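Local coordinates for protein alpha-14 giardin (Giardia lamblia, PDB 3CHJ) that binds calcium ions and may act as a calcium-regulated structural element linking the phospholipid bilayer to the underlying axoneme, at residues A[133-136]-A[137-141]; A[265-268]-A[269-273]. All blocks are in the same frame, centred on the assembly; numbering follows the deposited sequence.

How the contacts relate
Both contacts are local, each formed along a single helix of this all-helical annexin. Contact 1 comes first in the chain, on helix 131-139 and the residues just after it, within the annexin region 86-148. Contact 2 follows on helix 262-272, in the fourth-repeat region 247-312. Their centres lie about 24 Å apart and their nearest atoms about 12 Å, so they do not touch. Contact 1 sits at the surface, about 19 Å from the centre of the chain, whereas contact 2 is buried, about 6 Å from it. Shared neighbours connect them: helix 82-94 touches both, and helix 101-108 packs on contact 1 while its Asp-106 pairs with Arg-267, so the two regions pack together.

Contact 1 of 2, residues A[133-136]-A[137-141]; sequences DVVR and KDCGD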
loop_
_atom_site.group_PDB
_atom_site.type_symbol
_atom_site.label_atom_id
_atom_site.label_comp_id
_atom_site.label_asym_id
_atom_site.label_seq_id
_atom_site.Cartn_x
_atom_site.Cartn_y
_atom_site.Cartn_z
ATOM N N ASP A 133 18.384 7.102 -1.947
ATOM C CA ASP A 133 19.678 6.502 -1.749
ATOM C C ASP A 133 19.617 5.260 -0.880
ATOM O O ASP A 133 20.285 4.266 -1.178
ATOM C CB ASP A 133 20.627 7.515 -1.128
ATOM C CG ASP A 133 21.129 8.552 -2.123
ATOM O OD1 ASP A 133 20.928 8.423 -3.368
ATOM O OD2 ASP A 133 21.757 9.514 -1.634
ATOM N N VAL A 134 18.803 5.302 0.179
ATOM C CA VAL A 134 18.673 4.154 1.072
ATOM C C VAL A 134 18.051 2.979 0.312
ATOM O O VAL A 134 18.492 1.838 0.445
ATOM C CB VAL A 134 17.833 4.491 2.321
ATOM C CG1 VAL A 134 17.534 3.230 3.117
ATOM C CG2 VAL A 134 18.586 5.492 3.185
ATOM N N VAL A 135 17.044 3.269 -0.509
ATOM C CA VAL A 135 16.368 2.217 -1.260
ATOM C C VAL A 135 17.344 1.576 -2.247
ATOM O O VAL A 135 17.419 0.347 -2.333
ATOM C CB VAL A 135 15.110 2.754 -1.980
ATOM C CG1 VAL A 135 14.575 1.713 -3.020
ATOM C CG2 VAL A 135 14.026 3.119 -0.940
ATOM N N ARG A 136 18.088 2.396 -2.984
ATOM C CA ARG A 136 19.038 1.866 -3.967
ATOM C C ARG A 136 20.182 1.074 -3.311
ATOM O O ARG A 136 20.600 0.020 -3.804
ATOM C CB ARG A 136 19.584 2.995 -4.829
ATOM C CG ARG A 136 20.416 2.485 -5.984
ATOM C CD ARG A 136 20.906 3.628 -6.844
ATOM N NE ARG A 136 21.474 3.109 -8.090
ATOM C CZ ARG A 136 20.883 3.184 -9.280
ATOM N NH1 ARG A 136 19.693 3.765 -9.419
ATOM N NH2 ARG A 136 21.496 2.683 -10.344
ATOM N N LYS A 137 20.708 1.588 -2.207
ATOM C CA LYS A 137 21.797 0.904 -1.494
ATOM C C LYS A 137 21.384 -0.497 -1.031
ATOM O O LYS A 137 22.153 -1.464 -1.145
ATOM C CB LYS A 137 22.252 1.760 -0.311
ATOM C CG LYS A 137 23.308 1.122 0.586
ATOM C CD LYS A 137 23.806 2.142 1.608
ATOM C CE LYS A 137 22.852 2.278 2.779
ATOM N NZ LYS A 137 23.013 1.164 3.748
ATOM N N ASP A 138 20.146 -0.609 -0.566
ATOM C CA ASP A 138 19.654 -1.861 -0.013
ATOM C C ASP A 138 19.162 -2.826 -1.077
ATOM O O ASP A 138 19.313 -4.036 -0.921
ATOM C CB ASP A 138 18.578 -1.585 1.041
ATOM C CG ASP A 138 19.133 -0.839 2.246
ATOM O OD1 ASP A 138 20.330 -0.983 2.549
ATOM O OD2 ASP A 138 18.368 -0.103 2.880
ATOM N N CYS A 139 18.580 -2.301 -2.155
ATOM C CA CYS A 139 17.941 -3.167 -3.153
ATOM C C CYS A 139 18.800 -3.433 -4.387
ATOM O O CYS A 139 18.525 -4.359 -5.155
ATOM C CB CYS A 139 16.628 -2.560 -3.616
ATOM S SG CYS A 139 15.416 -2.436 -2.310
ATOM N N GLY A 140 19.799 -2.587 -4.613
ATOM C CA GLY A 140 20.552 -2.613 -5.851
ATOM C C GLY A 140 19.733 -2.090 -7.012
ATOM O O GLY A 140 18.678 -1.466 -6.806
ATOM N N ASP A 141 20.220 -2.329 -8.222
ATOM C CA ASP A 141 19.492 -1.891 -9.408
ATOM C C ASP A 141 19.573 -2.948 -10.506
ATOM O O ASP A 141 19.527 -2.615 -11.688
ATOM C CB ASP A 141 20.024 -0.519 -9.849
ATOM C CG ASP A 141 19.127 0.167 -10.873
ATOM O OD1 ASP A 141 17.971 0.536 -10.550
ATOM O OD2 ASP A 141 19.614 0.378 -12.003
#
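Arg-136 and Asp-141 meet just past the C-terminal end of helix 131-139, a helix of the all-helical annexin fold. The guanidinium and carboxylate planes are stacked at 27° to one another, and Asp-141 CG lies over one guanidinium face. The salt bridge is made by this stacking, with Arg-136 NH2 3.4 Å from Asp-141 OD2. Asp-141 CB rests on the same guanidinium, displaced toward its rim. The arginine chain is extended from CG to NE, with CG anti to the backbone N (chi1 -172°), and this carries the guanidinium beyond the helix end, where Asp-141 turns toward it. Asn-150 of helix 144-154 is the stronger polar partner of Asp-141: its ND2 binds OD1, and also the carbonyl of Gly-140, linking this exit to the next helix.

A turn earlier, Val-134 and Asp-138 lie side by side and point the same way. Val-134 CG1 is 3.4 Å from Asp-138 OD2, a carbon-to-oxygen contact on the side facing Thr-94 of helix 82-94. Lys-137 bends at chi3 and chi4 and makes a long salt bridge, its NZ 3.6 Å from Asp-138 OD1. On the inner side, Val-135 CG1 and Cys-139 SG approach to 4.3 Å, and both side chains also touch helices 101-108 and 144-154.

Four i to i+4 backbone bonds underlie these pairs. Their N-H...O geometry becomes steadily more bent, from Lys-137 N to Asp-133 O down to 138° in the last, consistent with a helix winding out. Gly-140 then leaves helical geometry with positive phi, while its N still binds Arg-136 O at 2.8 Å.

Contact 2 of 2, residues A[265-268]-A[269-273]; sequences LNRI and TAMHF
Ile-268 O approaches the His-272 ring obliquely, 3.4 Å from ND1, while Met-271 CB lies on one face of that ring, 3.7 Å above the plane and over its centre. At the Phe-273 ring, Thr-269 O lies at the edge and in plane. That carbonyl also accepts the backbone N of both Phe-273 and His-272, on helix 262-272 in the fourth-repeat region of this annexin. The bond from His-272 N to Ile-268 O is weak, with an N-H...O angle of 124°.

Arg-267 and Met-271 lie alongside one another, pointing the same way. A bend at chi3 (-75°) turns Met-271 CE back to 4.2 Å from Arg-267 CB, and CE also meets Ile-268 CD1 at 4.3 Å. Beyond this apolar stem, Arg-267 NE forms a salt bridge with Asp-106.

Thr-269 holds Leu-265 O twice: its N from one side of the carbonyl plane at 3.0 Å, its OG1 from the opposite side at 2.7 Å. Since OG1 donates to Leu-265 O, it is left to accept from Trp-311 NE1, and the buried hydroxyl is thus satisfied both as donor and as acceptor.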
loop_
_atom_site.group_PDB
_atom_site.type_symbol
_atom_site.label_atom_id
_atom_site.label_comp_id
_atom_site.label_asym_id
_atom_site.label_seq_id
_atom_site.Cartn_x
_atom_site.Cartn_y
_atom_site.Cartn_z
ATOM N N LEU A 265 -0.535 -7.365 5.853
ATOM C CA LEU A 265 -1.941 -7.005 6.011
ATOM C C LEU A 265 -2.063 -5.646 6.676
ATOM O O LEU A 265 -2.902 -4.824 6.264
ATOM C CB LEU A 265 -2.713 -8.066 6.818
ATOM C CG LEU A 265 -2.867 -9.434 6.131
ATOM C CD1 LEU A 265 -3.251 -10.510 7.157
ATOM C CD2 LEU A 265 -3.896 -9.380 5.031
ATOM N N ASN A 266 -1.269 -5.417 7.721
ATOM C CA ASN A 266 -1.353 -4.152 8.463
ATOM C C ASN A 266 -1.008 -2.966 7.575
ATOM O O ASN A 266 -1.749 -1.976 7.539
ATOM C CB ASN A 266 -0.433 -4.167 9.692
ATOM C CG ASN A 266 -0.966 -5.036 10.799
ATOM O OD1 ASN A 266 -2.107 -5.519 10.730
ATOM N ND2 ASN A 266 -0.168 -5.204 11.855
ATOM N N ARG A 267 0.126 -3.045 6.878
ATOM C CA ARG A 267 0.550 -1.871 6.112
ATOM C C ARG A 267 -0.388 -1.604 4.931
ATOM O O ARG A 267 -0.698 -0.443 4.627
ATOM C CB ARG A 267 2.019 -1.972 5.668
ATOM C CG ARG A 267 2.289 -3.069 4.679
ATOM C CD ARG A 267 3.722 -2.950 4.199
ATOM N NE ARG A 267 4.115 -4.111 3.409
ATOM C CZ ARG A 267 4.856 -5.112 3.865
ATOM N NH1 ARG A 267 5.306 -5.113 5.126
ATOM N NH2 ARG A 267 5.145 -6.121 3.047
ATOM N N ILE A 268 -0.858 -2.662 4.254
ATOM C CA ILE A 268 -1.762 -2.449 3.133
ATOM C C ILE A 268 -3.068 -1.835 3.643
ATOM O O ILE A 268 -3.567 -0.878 3.068
ATOM C CB ILE A 268 -2.063 -3.764 2.360
ATOM C CG1 ILE A 268 -0.763 -4.400 1.819
ATOM C CG2 ILE A 268 -3.132 -3.530 1.303
ATOM C CD1 ILE A 268 -0.145 -3.669 0.660
ATOM N N THR A 269 -3.575 -2.349 4.767
ATOM C CA THR A 269 -4.812 -1.841 5.341
ATOM C C THR A 269 -4.624 -0.382 5.816
ATOM O O THR A 269 -5.392 0.502 5.438
ATOM C CB THR A 269 -5.300 -2.771 6.474
ATOM O OG1 THR A 269 -5.475 -4.089 5.928
ATOM C CG2 THR A 269 -6.608 -2.239 7.082
ATOM N N ALA A 270 -3.598 -0.110 6.616
ATOM C CA ALA A 270 -3.376 1.257 7.121
ATOM C C ALA A 270 -3.123 2.278 5.998
ATOM O O ALA A 270 -3.639 3.405 6.062
ATOM C CB ALA A 270 -2.215 1.249 8.122
ATOM N N MET A 271 -2.385 1.863 4.963
ATOM C CA MET A 271 -2.088 2.784 3.847
ATOM C C MET A 271 -3.319 3.112 3.029
ATOM O O MET A 271 -3.419 4.220 2.479
ATOM C CB MET A 271 -0.997 2.241 2.917
ATOM C CG MET A 271 0.368 2.219 3.548
ATOM S SD MET A 271 1.644 1.849 2.332
ATOM C CE MET A 271 1.429 0.100 2.079
ATOM N N HIS A 272 -4.255 2.164 2.919
ATOM C CA HIS A 272 -5.238 2.242 1.835
ATOM C C HIS A 272 -6.695 2.172 2.217
ATOM O O HIS A 272 -7.547 2.405 1.378
ATOM C CB HIS A 272 -4.911 1.181 0.781
ATOM C CG HIS A 272 -3.601 1.419 0.113
ATOM N ND1 HIS A 272 -2.596 0.475 0.057
ATOM C CD2 HIS A 272 -3.112 2.529 -0.481
ATOM C CE1 HIS A 272 -1.556 0.990 -0.579
ATOM N NE2 HIS A 272 -1.839 2.232 -0.907
ATOM N N PHE A 273 -7.007 1.854 3.476
ATOM C CA PHE A 273 -8.421 1.636 3.815
ATOM C C PHE A 273 -9.297 2.876 3.606
ATOM O O PHE A 273 -10.464 2.759 3.233
ATOM C CB PHE A 273 -8.575 1.065 5.234
ATOM C CG PHE A 273 -8.615 2.109 6.316
ATOM C CD1 PHE A 273 -9.832 2.591 6.790
ATOM C CD2 PHE A 273 -7.438 2.579 6.896
ATOM C CE1 PHE A 273 -9.884 3.546 7.805
ATOM C CE2 PHE A 273 -7.488 3.547 7.918
ATOM C CZ PHE A 273 -8.732 4.014 8.372
#